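Local coordinates for protein nicastrin (Dictyostelium purpureum, PDB 4R12) that is probably a subunit of gamma-secretase, the complex that cleaves membrane proteins such as Notch within the bilayer, its extracellular part a putative substrate recruiter, at residues Q198-S203 against S541-H546; I214-L219 against S320-L325; S237-V242 against S425-I430; V247-A252 against Y510-Y515; G277-I282 against F388-N393. One frame throughout, in Å; residues are numbered along the deposited sequence.

Contact 1 of 5, residues Q198-S203 against S541-H546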
# COMPACT_ATOMS: atom_id res chain seq x y z
N GLN A 198 0.04 1.22 -10.89
CA GLN A 198 1.35 1.06 -11.50
C GLN A 198 2.42 0.67 -10.48
O GLN A 198 2.54 1.30 -9.42
CB GLN A 198 1.77 2.35 -12.21
CG GLN A 198 0.85 2.79 -13.35
CD GLN A 198 0.89 1.84 -14.54
OE1 GLN A 198 1.97 1.48 -15.03
NE2 GLN A 198 -0.28 1.43 -15.02
N SER A 199 3.18 -0.38 -10.80
CA SER A 199 4.40 -0.72 -10.07
C SER A 199 5.55 0.07 -10.66
O SER A 199 5.40 0.66 -11.73
CB SER A 199 4.70 -2.22 -10.13
OG SER A 199 3.60 -3.00 -9.69
N ILE A 200 6.70 0.09 -9.98
CA ILE A 200 7.88 0.79 -10.49
C ILE A 200 9.13 -0.06 -10.28
O ILE A 200 9.34 -0.60 -9.18
CB ILE A 200 8.11 2.17 -9.81
CG1 ILE A 200 6.83 2.99 -9.69
CG2 ILE A 200 9.14 3.00 -10.60
CD1 ILE A 200 6.16 2.90 -8.32
N TRP A 201 9.95 -0.20 -11.32
CA TRP A 201 11.23 -0.88 -11.14
C TRP A 201 12.38 -0.04 -11.69
O TRP A 201 12.17 0.89 -12.49
CB TRP A 201 11.23 -2.28 -11.80
CG TRP A 201 11.05 -2.29 -13.29
CD1 TRP A 201 9.87 -2.31 -13.98
CD2 TRP A 201 12.09 -2.33 -14.28
NE1 TRP A 201 10.11 -2.34 -15.33
CE2 TRP A 201 11.46 -2.34 -15.54
CE3 TRP A 201 13.49 -2.32 -14.22
CZ2 TRP A 201 12.19 -2.36 -16.73
CZ3 TRP A 201 14.20 -2.34 -15.41
CH2 TRP A 201 13.55 -2.37 -16.64
N SER A 202 13.59 -0.36 -11.26
CA SER A 202 14.72 0.51 -11.53
C SER A 202 16.03 -0.25 -11.44
O SER A 202 16.16 -1.17 -10.64
CB SER A 202 14.74 1.68 -10.56
OG SER A 202 15.85 2.54 -10.82
N SER A 203 16.99 0.19 -12.25
CA SER A 203 18.36 -0.27 -12.18
C SER A 203 19.29 0.93 -12.35
O SER A 203 18.95 1.86 -13.08
CB SER A 203 18.62 -1.32 -13.27
OG SER A 203 20.01 -1.56 -13.40
N SER A 541 17.19 7.93 -16.76
CA SER A 541 17.23 6.88 -15.74
C SER A 541 16.56 5.62 -16.25
O SER A 541 15.53 5.69 -16.91
CB SER A 541 16.54 7.35 -14.45
OG SER A 541 16.54 6.34 -13.46
N ASN A 542 17.13 4.47 -15.90
CA ASN A 542 16.57 3.16 -16.24
C ASN A 542 15.49 2.76 -15.22
O ASN A 542 15.60 1.74 -14.54
CB ASN A 542 17.68 2.11 -16.30
CG ASN A 542 17.29 0.88 -17.09
OD1 ASN A 542 16.28 0.88 -17.78
ND2 ASN A 542 18.09 -0.16 -17.00
N THR A 543 14.45 3.58 -15.15
CA THR A 543 13.36 3.44 -14.19
C THR A 543 12.04 3.46 -14.94
O THR A 543 11.85 4.29 -15.82
CB THR A 543 13.39 4.58 -13.15
OG1 THR A 543 14.63 4.53 -12.43
CG2 THR A 543 12.21 4.49 -12.16
N HIS A 544 11.13 2.56 -14.59
CA HIS A 544 9.98 2.27 -15.45
C HIS A 544 8.73 1.92 -14.67
O HIS A 544 8.78 1.19 -13.68
CB HIS A 544 10.33 1.13 -16.42
CG HIS A 544 11.62 1.35 -17.15
ND1 HIS A 544 11.72 2.18 -18.24
CD2 HIS A 544 12.88 0.90 -16.89
CE1 HIS A 544 12.98 2.21 -18.65
NE2 HIS A 544 13.70 1.44 -17.85
N LEU A 545 7.60 2.44 -15.14
CA LEU A 545 6.30 2.01 -14.64
C LEU A 545 5.88 0.68 -15.27
O LEU A 545 6.22 0.41 -16.42
CB LEU A 545 5.24 3.07 -14.95
CG LEU A 545 5.45 4.46 -14.35
CD1 LEU A 545 4.50 5.45 -15.01
CD2 LEU A 545 5.21 4.42 -12.85
N HIS A 546 5.12 -0.12 -14.53
CA HIS A 546 4.48 -1.30 -15.12
C HIS A 546 3.08 -1.52 -14.54
O HIS A 546 2.86 -1.34 -13.33
CB HIS A 546 5.32 -2.55 -14.90
CG HIS A 546 5.06 -3.61 -15.93
ND1 HIS A 546 5.86 -3.77 -17.05
CD2 HIS A 546 4.06 -4.51 -16.05
CE1 HIS A 546 5.38 -4.74 -17.79
NE2 HIS A 546 4.29 -5.21 -17.22
O HOH W 1 7.96 -1.92 -17.21
O HOH W 2 19.46 4.30 -14.06
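W201 and H544 face each other as an antiparallel hydrogen-bonded pair, W201 N giving to H544 O at 3.0 Å while H544 N returns a bond to W201 O. From its CB the indole starts out between backbone N and carbonyl carbon (chi1 64°), a rotation that lays it across the neighbouring strand. CD1 comes first, 3.7 Å from H544 O. NE1 lies 3.6 Å from H544 CB and gives its proton, in the ring plane, to a water at 2.9 Å that also bonds L545 O and H546 ND1. H544 CB makes a CH-pi contact with the five-membered ring. Farthest out, W201 CZ2 lies 3.3 Å from H544 CD2, near the rim of one indole face, the two rings meeting obliquely at 39°. The imidazole cannot easily turn: NE2 donates nearly straight to N542 OD1 (2.6 Å), and ND1 bonds D307. On the sheet's other face S202 OG and T543 OG1 share a hydrogen bond of 2.8 Å, and I200 CG1 touches L545 CD2. This is antiparallel pairing of strands 192-203 and 542-548, regular from S199 to S202, in which a late strand of the chain joins the sheet of the aminopeptidase-like large lobe.

Contact 2 of 5, residues I214-L219 against S320-L325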
# COMPACT_ATOMS: atom_id res chain seq x y z
N ILE A 214 20.75 -11.31 -12.40
CA ILE A 214 20.04 -10.20 -11.76
C ILE A 214 19.72 -10.51 -10.31
O ILE A 214 19.18 -11.56 -10.00
CB ILE A 214 18.72 -9.87 -12.50
CG1 ILE A 214 19.01 -9.36 -13.92
CG2 ILE A 214 17.92 -8.83 -11.73
CD1 ILE A 214 17.76 -9.26 -14.80
N ILE A 215 20.09 -9.59 -9.42
CA ILE A 215 19.62 -9.62 -8.04
C ILE A 215 18.36 -8.76 -7.98
O ILE A 215 18.40 -7.58 -8.29
CB ILE A 215 20.67 -9.05 -7.05
CG1 ILE A 215 22.01 -9.77 -7.21
CG2 ILE A 215 20.15 -9.12 -5.61
CD1 ILE A 215 21.94 -11.24 -6.98
N LEU A 216 17.24 -9.36 -7.60
CA LEU A 216 15.99 -8.63 -7.49
C LEU A 216 15.71 -8.28 -6.03
O LEU A 216 15.58 -9.17 -5.18
CB LEU A 216 14.83 -9.46 -8.06
CG LEU A 216 13.46 -8.79 -7.97
CD1 LEU A 216 13.45 -7.47 -8.75
CD2 LEU A 216 12.39 -9.75 -8.49
N VAL A 217 15.63 -6.99 -5.74
CA VAL A 217 15.33 -6.53 -4.40
C VAL A 217 13.99 -5.80 -4.46
O VAL A 217 13.85 -4.83 -5.18
CB VAL A 217 16.43 -5.59 -3.86
CG1 VAL A 217 16.08 -5.11 -2.46
CG2 VAL A 217 17.79 -6.29 -3.89
N MET A 218 13.00 -6.27 -3.71
CA MET A 218 11.64 -5.83 -3.95
C MET A 218 10.81 -5.73 -2.69
O MET A 218 11.22 -6.23 -1.63
CB MET A 218 10.94 -6.80 -4.90
CG MET A 218 10.64 -8.14 -4.25
SD MET A 218 10.29 -9.37 -5.53
CE MET A 218 9.46 -10.62 -4.55
N LEU A 219 9.65 -5.09 -2.82
CA LEU A 219 8.71 -4.96 -1.72
C LEU A 219 7.35 -4.58 -2.28
O LEU A 219 7.25 -4.04 -3.40
CB LEU A 219 9.17 -3.91 -0.70
CG LEU A 219 9.49 -2.48 -1.13
CD1 LEU A 219 8.23 -1.63 -1.35
CD2 LEU A 219 10.41 -1.81 -0.08
N SER A 320 18.52 -14.35 -10.29
CA SER A 320 19.28 -15.40 -9.63
C SER A 320 19.20 -15.32 -8.11
O SER A 320 19.70 -16.21 -7.41
CB SER A 320 20.75 -15.33 -10.06
OG SER A 320 21.37 -14.16 -9.55
N THR A 321 18.57 -14.26 -7.60
CA THR A 321 18.38 -14.05 -6.17
C THR A 321 17.24 -13.08 -5.94
O THR A 321 17.18 -12.05 -6.59
CB THR A 321 19.64 -13.47 -5.49
OG1 THR A 321 20.73 -14.39 -5.60
CG2 THR A 321 19.37 -13.19 -4.02
N ILE A 322 16.33 -13.40 -5.03
CA ILE A 322 15.26 -12.46 -4.71
C ILE A 322 15.31 -12.11 -3.23
O ILE A 322 15.28 -12.99 -2.37
CB ILE A 322 13.87 -13.04 -5.05
CG1 ILE A 322 13.74 -13.24 -6.56
CG2 ILE A 322 12.78 -12.12 -4.53
CD1 ILE A 322 12.44 -13.93 -6.98
N ILE A 323 15.40 -10.82 -2.94
CA ILE A 323 15.30 -10.31 -1.59
C ILE A 323 14.01 -9.47 -1.46
O ILE A 323 13.80 -8.53 -2.23
CB ILE A 323 16.51 -9.42 -1.21
CG1 ILE A 323 17.83 -10.12 -1.59
CG2 ILE A 323 16.50 -9.06 0.26
CD1 ILE A 323 18.11 -11.36 -0.77
N GLU A 324 13.15 -9.81 -0.50
CA GLU A 324 11.93 -9.05 -0.28
C GLU A 324 11.89 -8.47 1.13
O GLU A 324 12.20 -9.14 2.11
CB GLU A 324 10.68 -9.92 -0.49
CG GLU A 324 9.36 -9.14 -0.27
CD GLU A 324 8.13 -9.99 -0.54
OE1 GLU A 324 8.30 -11.16 -0.95
OE2 GLU A 324 7.00 -9.49 -0.32
N LEU A 325 11.51 -7.20 1.21
CA LEU A 325 11.23 -6.56 2.48
C LEU A 325 9.73 -6.65 2.76
O LEU A 325 8.94 -6.25 1.93
CB LEU A 325 11.69 -5.10 2.46
CG LEU A 325 13.13 -4.90 2.00
CD1 LEU A 325 13.48 -3.43 2.14
CD2 LEU A 325 14.09 -5.78 2.80
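M218 reaches over I322 and E324 where strands 214-220 and 319-325 run side by side in parallel, within the central sheet of the large lobe's alpha/beta fold. M218 CE lies 3.6 Å from I322 CG2 and 3.8 Å from E324 OE1. The chain gets there because CG sits between backbone N and carbonyl carbon (chi1 71°) and the rest is extended, which carries CE toward the partner strand. Backbone bonds fix the register beneath: M218 N to I323 O and I323 N to L216 O, both 2.8 Å, with L216 N to T321 O before them and L325 N to M218 O after. On the opposite face I215 CD1 meets T321 CB at 3.5 Å. One shell farther out, F388 of helix 385-389 packs on L216, M218 and I322, while S385 OG and S384 N hold the carboxylate of E324. With only an alanine at M218, a gap would probably open beside I322 CG2 and the ring of F388 would lose part of its support. Helix 234-252 covers V217 and L219. At the strand ends L219 CD2 touches L325 CD1, and L219 CB stands 3.5 Å from L325 O, a buried carbonyl without a hydrogen-bond partner in the model.

Contact 3 of 5, residues S237-V242 against S425-I430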
# COMPACT_ATOMS: atom_id res chain seq x y z
N SER A 237 3.78 -1.57 5.03
CA SER A 237 4.53 -1.30 3.80
C SER A 237 5.53 -0.14 3.89
O SER A 237 6.66 -0.25 3.43
CB SER A 237 3.57 -0.99 2.65
OG SER A 237 2.66 -2.05 2.40
N SER A 238 5.09 1.00 4.42
CA SER A 238 5.79 2.25 4.11
C SER A 238 7.12 2.39 4.86
O SER A 238 8.03 3.07 4.38
CB SER A 238 4.87 3.45 4.37
OG SER A 238 4.51 3.56 5.73
N PHE A 239 7.27 1.73 6.02
CA PHE A 239 8.60 1.71 6.64
C PHE A 239 9.61 1.08 5.67
O PHE A 239 10.67 1.67 5.40
CB PHE A 239 8.59 0.97 7.99
CG PHE A 239 9.90 1.02 8.76
CD1 PHE A 239 10.97 0.20 8.41
CD2 PHE A 239 10.03 1.82 9.89
CE1 PHE A 239 12.16 0.21 9.14
CE2 PHE A 239 11.21 1.82 10.62
CZ PHE A 239 12.27 1.03 10.25
N ALA A 240 9.27 -0.09 5.12
CA ALA A 240 10.11 -0.74 4.12
C ALA A 240 10.29 0.10 2.85
O ALA A 240 11.38 0.15 2.28
CB ALA A 240 9.55 -2.14 3.75
N THR A 241 9.23 0.77 2.41
CA THR A 241 9.36 1.65 1.25
C THR A 241 10.41 2.75 1.48
O THR A 241 11.27 2.99 0.63
CB THR A 241 8.01 2.29 0.89
OG1 THR A 241 7.06 1.25 0.65
CG2 THR A 241 8.16 3.17 -0.36
N VAL A 242 10.36 3.39 2.65
CA VAL A 242 11.37 4.39 3.02
C VAL A 242 12.76 3.77 3.06
O VAL A 242 13.76 4.36 2.58
CB VAL A 242 11.04 5.01 4.39
CG1 VAL A 242 12.19 5.87 4.89
CG2 VAL A 242 9.77 5.84 4.30
N SER A 425 14.04 4.36 15.41
CA SER A 425 15.40 4.19 15.89
C SER A 425 16.16 3.03 15.22
O SER A 425 17.39 2.96 15.31
CB SER A 425 15.41 4.00 17.41
OG SER A 425 14.75 2.79 17.76
N THR A 426 15.45 2.14 14.54
CA THR A 426 16.12 1.03 13.84
C THR A 426 16.41 1.33 12.37
O THR A 426 17.12 0.57 11.71
CB THR A 426 15.30 -0.30 13.89
OG1 THR A 426 14.04 -0.12 13.22
CG2 THR A 426 15.05 -0.77 15.33
N LEU A 427 15.85 2.42 11.84
CA LEU A 427 15.91 2.66 10.40
C LEU A 427 17.34 2.81 9.85
O LEU A 427 17.68 2.19 8.84
CB LEU A 427 15.07 3.90 10.04
CG LEU A 427 14.99 4.29 8.58
CD1 LEU A 427 14.50 3.13 7.73
CD2 LEU A 427 14.03 5.49 8.45
N ASN A 428 18.18 3.61 10.51
CA ASN A 428 19.55 3.81 10.03
C ASN A 428 20.32 2.48 9.91
O ASN A 428 20.94 2.19 8.88
CB ASN A 428 20.30 4.75 10.97
CG ASN A 428 19.87 6.22 10.80
OD1 ASN A 428 19.03 6.55 9.97
ND2 ASN A 428 20.47 7.10 11.61
N ASP A 429 20.25 1.68 10.97
CA ASP A 429 20.87 0.36 11.00
C ASP A 429 20.36 -0.54 9.87
O ASP A 429 21.16 -1.17 9.18
CB ASP A 429 20.65 -0.31 12.36
CG ASP A 429 21.69 0.10 13.39
OD1 ASP A 429 22.69 0.72 12.99
OD2 ASP A 429 21.52 -0.21 14.59
N ILE A 430 19.04 -0.59 9.68
CA ILE A 430 18.49 -1.42 8.63
C ILE A 430 18.94 -0.94 7.24
O ILE A 430 19.33 -1.75 6.38
CB ILE A 430 16.94 -1.49 8.74
CG1 ILE A 430 16.56 -2.22 10.03
CG2 ILE A 430 16.33 -2.18 7.52
CD1 ILE A 430 15.05 -2.20 10.38
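F239 pushes the end of its ring between T426, L427 and I430, making most of the contact from helix 234-252 to the start of helix 427-441, two helices of the large lobe's aminopeptidase-like alpha/beta fold that meet here away from any annotated site. Its CB leaves the helix to the side, but with CG anti to the backbone N (chi1 -175°) the ring is carried out toward the other segment, so that the far carbons CZ and CE1 do the touching. F239 CZ lies 3.6 Å from T426 OG1, the two side chains set crosswise, and 4.0 Å from L427 CD1. F239 CE1 meets the outermost carbon of I430, CD1, also at 4.0 Å. All three partners approach the ring obliquely.

L427 touches both F239 and V242. It too has CG anti to its own N (chi1 -179°), and its chain runs antiparallel alongside F239. The two methyls then divide the work: CD1 sits near CZ and CE1 of the ring, and L427 CD2 reaches V242 CG1 at 4.0 Å. V242, one turn on from F239, has its CB toward the other segment and meets L427 crosswise. I430 follows one turn after T426, its backbone N bonded to T426 O, and its extended branch ends at the ring. The T426 hydroxyl has a partner of its own, L423 O, so its approach to CZ is a plain van der Waals contact.

The apolar seam continues outward: I370 of strand 370-374 touches T426 and I430, V422 touches F239, and helix 452-463 closes over V242 and L427 with F462, I455 and Y459.

Contact 4 of 5, residues V247-A252 against Y510-Y515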
# COMPACT_ATOMS: atom_id res chain seq x y z
N VAL A 247 18.10 3.01 0.95
CA VAL A 247 19.14 2.10 0.50
C VAL A 247 19.63 2.49 -0.90
O VAL A 247 20.82 2.57 -1.16
CB VAL A 247 18.63 0.63 0.49
CG1 VAL A 247 19.53 -0.26 -0.38
CG2 VAL A 247 18.55 0.08 1.92
N ILE A 248 18.68 2.72 -1.80
CA ILE A 248 18.98 3.11 -3.18
C ILE A 248 19.71 4.45 -3.20
O ILE A 248 20.75 4.61 -3.87
CB ILE A 248 17.68 3.16 -4.02
CG1 ILE A 248 17.12 1.74 -4.18
CG2 ILE A 248 17.94 3.76 -5.39
CD1 ILE A 248 15.73 1.66 -4.72
N LYS A 249 19.23 5.42 -2.43
CA LYS A 249 19.93 6.69 -2.35
C LYS A 249 21.36 6.52 -1.83
O LYS A 249 22.30 7.17 -2.31
CB LYS A 249 19.16 7.68 -1.47
CG LYS A 249 19.83 9.06 -1.36
CD LYS A 249 19.63 9.89 -2.65
CE LYS A 249 20.22 11.30 -2.48
NZ LYS A 249 20.21 12.06 -3.76
N SER A 250 21.53 5.63 -0.85
CA SER A 250 22.85 5.40 -0.28
C SER A 250 23.76 4.70 -1.29
O SER A 250 24.94 5.03 -1.42
CB SER A 250 22.75 4.59 1.01
OG SER A 250 21.92 5.26 1.95
N LEU A 251 23.21 3.74 -2.02
CA LEU A 251 23.97 3.03 -3.05
C LEU A 251 24.28 3.92 -4.24
O LEU A 251 25.23 3.65 -4.97
CB LEU A 251 23.22 1.78 -3.51
CG LEU A 251 23.20 0.64 -2.49
CD1 LEU A 251 22.34 -0.53 -2.99
CD2 LEU A 251 24.62 0.19 -2.18
N ALA A 252 23.49 4.98 -4.45
CA ALA A 252 23.75 5.89 -5.57
C ALA A 252 25.12 6.55 -5.45
O ALA A 252 25.70 6.96 -6.46
CB ALA A 252 22.67 6.95 -5.66
N TYR A 510 13.18 7.48 -10.00
CA TYR A 510 13.76 7.85 -11.29
C TYR A 510 14.94 8.81 -11.08
O TYR A 510 16.02 8.63 -11.63
CB TYR A 510 12.69 8.48 -12.18
CG TYR A 510 13.11 8.70 -13.63
CD1 TYR A 510 13.92 9.78 -13.99
CD2 TYR A 510 12.70 7.83 -14.64
CE1 TYR A 510 14.30 9.98 -15.31
CE2 TYR A 510 13.08 8.02 -15.96
CZ TYR A 510 13.88 9.10 -16.29
OH TYR A 510 14.26 9.29 -17.60
N SER A 511 14.72 9.84 -10.26
CA SER A 511 15.75 10.84 -10.02
C SER A 511 16.97 10.28 -9.28
O SER A 511 18.11 10.57 -9.67
CB SER A 511 15.15 12.01 -9.22
OG SER A 511 16.16 12.96 -8.92
N ILE A 512 16.75 9.48 -8.24
CA ILE A 512 17.88 9.01 -7.43
C ILE A 512 18.80 8.10 -8.24
O ILE A 512 20.01 8.06 -8.03
CB ILE A 512 17.39 8.23 -6.20
CG1 ILE A 512 16.77 9.18 -5.18
CG2 ILE A 512 18.53 7.48 -5.53
CD1 ILE A 512 16.03 8.36 -4.10
N THR A 513 18.22 7.39 -9.19
CA THR A 513 18.97 6.42 -9.97
C THR A 513 19.43 6.95 -11.32
O THR A 513 19.92 6.20 -12.16
CB THR A 513 18.13 5.14 -10.18
OG1 THR A 513 16.90 5.50 -10.82
CG2 THR A 513 17.80 4.46 -8.84
N GLN A 514 19.29 8.26 -11.55
CA GLN A 514 19.65 8.85 -12.84
C GLN A 514 21.12 8.60 -13.20
O GLN A 514 21.98 8.52 -12.31
CB GLN A 514 19.37 10.35 -12.84
CG GLN A 514 20.30 11.16 -11.96
CD GLN A 514 19.91 12.63 -11.89
OE1 GLN A 514 20.47 13.46 -12.61
NE2 GLN A 514 18.96 12.95 -11.02
N TYR A 515 21.41 8.47 -14.49
CA TYR A 515 22.80 8.42 -14.95
C TYR A 515 23.18 9.64 -15.79
O TYR A 515 24.36 9.85 -16.07
CB TYR A 515 23.07 7.12 -15.73
CG TYR A 515 22.11 6.83 -16.87
CD1 TYR A 515 22.35 7.32 -18.15
CD2 TYR A 515 20.99 6.03 -16.67
CE1 TYR A 515 21.49 7.04 -19.19
CE2 TYR A 515 20.12 5.75 -17.71
CZ TYR A 515 20.38 6.26 -18.97
OH TYR A 515 19.53 5.99 -20.00
O HOH W 3 21.18 10.29 -6.10
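K249 and I512 bring their CA atoms to 5.9 Å where the last turns of helix 234-252 pass the C-terminal end of helix 500-512, whose helical geometry gives way at T513. The end of one helix thus packs on the side of another, at the flank of the aminopeptidase-like large lobe, and I512 is the centre of the contact.

I512 points toward the other helix and lays its CG2 methyl on the backbone, 3.6 Å from K249 CA. I512 CG2 also has I248 CG2 at 3.8 Å and, one turn on, A252 CB at 4.2 Å, so one helical surface, I248, K249 and A252, lies against it. The other branch, CG1, meets the aliphatic part of the lysine: K249 CD lies 3.9 Å from I512 CG1. K249 can do this because its chain bends at its CB-CG bond (chi2 75°), which folds the methylenes across the isoleucine. Cutting I512 back to an alanine is likely to open a gap against K249 CA and I248 and leave the K249 methylenes without part of their cover.

T513 adds a second methyl contact, its CG2 lying 3.5 Å from I248 CG2. Its hydroxyl is turned elsewhere, bonding L509 O one turn back in its own helix. F454 of helix 452-463 packs on both K249 and I512, and F204 covers I248 and A252. At the outer edge a water ties the two segments together, accepting from K249 NZ at 3.1 Å and donating to I512 O at 3.2 Å.

Contact 5 of 5, residues G277-I282 against F388-N393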
# COMPACT_ATOMS: atom_id res chain seq x y z
N GLY A 277 0.36 -6.88 -8.95
CA GLY A 277 1.54 -6.21 -9.46
C GLY A 277 2.68 -7.16 -9.80
O GLY A 277 3.17 -7.16 -10.93
N SER A 278 3.10 -7.97 -8.84
CA SER A 278 4.13 -8.96 -9.13
C SER A 278 3.66 -9.97 -10.19
O SER A 278 4.41 -10.31 -11.10
CB SER A 278 4.57 -9.70 -7.86
OG SER A 278 3.48 -10.20 -7.11
N GLU A 279 2.41 -10.41 -10.10
CA GLU A 279 1.91 -11.39 -11.08
C GLU A 279 1.89 -10.86 -12.51
O GLU A 279 2.30 -11.57 -13.44
CB GLU A 279 0.51 -11.87 -10.69
CG GLU A 279 0.47 -12.79 -9.49
CD GLU A 279 1.09 -14.18 -9.75
OE1 GLU A 279 1.54 -14.46 -10.89
OE2 GLU A 279 1.12 -14.99 -8.81
N TYR A 280 1.43 -9.63 -12.70
CA TYR A 280 1.34 -9.06 -14.04
C TYR A 280 2.73 -8.91 -14.65
O TYR A 280 2.94 -9.24 -15.81
CB TYR A 280 0.61 -7.72 -14.00
CG TYR A 280 0.12 -7.17 -15.33
CD1 TYR A 280 0.99 -6.52 -16.21
CD2 TYR A 280 -1.24 -7.23 -15.67
CE1 TYR A 280 0.53 -5.98 -17.41
CE2 TYR A 280 -1.70 -6.70 -16.87
CZ TYR A 280 -0.81 -6.07 -17.73
OH TYR A 280 -1.26 -5.53 -18.91
N PHE A 281 3.68 -8.41 -13.86
CA PHE A 281 5.04 -8.22 -14.34
C PHE A 281 5.66 -9.56 -14.75
O PHE A 281 6.22 -9.68 -15.84
CB PHE A 281 5.90 -7.53 -13.27
CG PHE A 281 7.26 -7.09 -13.76
CD1 PHE A 281 7.38 -5.95 -14.54
CD2 PHE A 281 8.40 -7.80 -13.42
CE1 PHE A 281 8.63 -5.53 -14.98
CE2 PHE A 281 9.66 -7.38 -13.86
CZ PHE A 281 9.77 -6.25 -14.64
N ILE A 282 5.54 -10.57 -13.88
CA ILE A 282 6.04 -11.92 -14.19
C ILE A 282 5.39 -12.49 -15.45
O ILE A 282 6.06 -13.05 -16.31
CB ILE A 282 5.81 -12.88 -13.01
CG1 ILE A 282 6.75 -12.53 -11.86
CG2 ILE A 282 6.02 -14.36 -13.45
CD1 ILE A 282 6.31 -13.11 -10.53
N PHE A 388 6.79 -15.29 -7.62
CA PHE A 388 7.94 -15.86 -8.32
C PHE A 388 8.08 -17.36 -8.04
O PHE A 388 8.44 -18.13 -8.94
CB PHE A 388 9.23 -15.12 -7.93
CG PHE A 388 9.26 -13.70 -8.43
CD1 PHE A 388 8.61 -12.70 -7.74
CD2 PHE A 388 9.92 -13.38 -9.61
CE1 PHE A 388 8.62 -11.40 -8.21
CE2 PHE A 388 9.93 -12.08 -10.08
CZ PHE A 388 9.27 -11.09 -9.38
N LEU A 389 7.79 -17.78 -6.82
CA LEU A 389 7.94 -19.19 -6.45
C LEU A 389 6.93 -20.11 -7.14
O LEU A 389 7.12 -21.33 -7.20
CB LEU A 389 7.84 -19.34 -4.93
CG LEU A 389 9.05 -18.77 -4.21
CD1 LEU A 389 8.71 -18.43 -2.77
CD2 LEU A 389 10.22 -19.75 -4.30
N LYS A 390 5.85 -19.52 -7.65
CA LYS A 390 4.91 -20.27 -8.48
C LYS A 390 5.55 -20.65 -9.81
O LYS A 390 5.12 -21.58 -10.47
CB LYS A 390 3.65 -19.46 -8.75
CG LYS A 390 2.79 -19.20 -7.53
CD LYS A 390 1.65 -18.24 -7.88
CE LYS A 390 0.87 -17.84 -6.62
NZ LYS A 390 -0.28 -16.93 -6.91
N LYS A 391 6.58 -19.91 -10.20
CA LYS A 391 7.22 -20.13 -11.49
C LYS A 391 8.55 -20.85 -11.37
O LYS A 391 8.89 -21.68 -12.22
CB LYS A 391 7.44 -18.79 -12.21
CG LYS A 391 6.16 -18.03 -12.47
CD LYS A 391 5.18 -18.82 -13.33
CE LYS A 391 4.02 -17.92 -13.72
NZ LYS A 391 3.01 -18.57 -14.59
N THR A 392 9.31 -20.56 -10.33
CA THR A 392 10.60 -21.21 -10.16
C THR A 392 10.95 -21.49 -8.70
O THR A 392 10.60 -20.74 -7.79
CB THR A 392 11.74 -20.36 -10.77
OG1 THR A 392 12.98 -21.03 -10.57
CG2 THR A 392 11.80 -18.99 -10.13
N ASN A 393 11.67 -22.59 -8.50
CA ASN A 393 12.22 -22.95 -7.20
C ASN A 393 13.74 -23.02 -7.26
O ASN A 393 14.38 -23.48 -6.32
CB ASN A 393 11.65 -24.29 -6.71
CG ASN A 393 11.56 -25.31 -7.83
OD1 ASN A 393 12.55 -25.96 -8.18
ND2 ASN A 393 10.36 -25.46 -8.40
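I282 lays the CG1-CD1 end of its chain flat over one face of the F388 ring, a CH-pi contact between two helices, 276-287 and 385-389, that cover one face of the central sheet of the large lobe. I282 CD1 sits above the ring centre, 3.5 Å from the F388 centroid and only 3° off the normal, so the methyl is nearly equidistant from the six ring carbons. I282 CG1 follows toward one side of the ring, 3.7 Å from F388 CE2. The extended end of I282 (chi2 162°) delivers CD1 to that spot, while the CG2 branch meets K391 CG at 3.8 Å. Beyond F388 lie W268, L216 and M218 of the sheet, so its ring links helix and strands. Farther out the contact turns polar. E279 bends at chi2 and crosses the extended chain of K390; K390 NZ meets E279 OE2 nearly along its C-O axis in a salt bridge of 3.1 Å. K390 NZ also donates to Y117 O, in the sequence range of the small lobe, so the lysine bridges E279 and that backbone. S278 OG is engaged with E271 and S387. F388 O accepts both K391 N and T392 N, each at 2.9 Å.

All five contacts lie in or against the large lobe. Contacts 1 and 2 are strand pairings in the same sheet, centres about 15 Å apart, one antiparallel and one parallel. Contacts 3 and 4 both use helix 234-252, centres about 17 Å apart. Contact 5 packs against contact 2 by F388 (centres about 12 Å apart) and against contact 1 by F281. With helix 385-389 on one face of the strands of contact 2 and helix 234-252, over V217 and L219, on the other, the sheet is flanked as in an alpha/beta/alpha sandwich. Contact 4 meets contact 1 through T513. Along the chain contact 1 encloses the rest: residues 541-546 return to a strand some 340 residues earlier, closing the lobe.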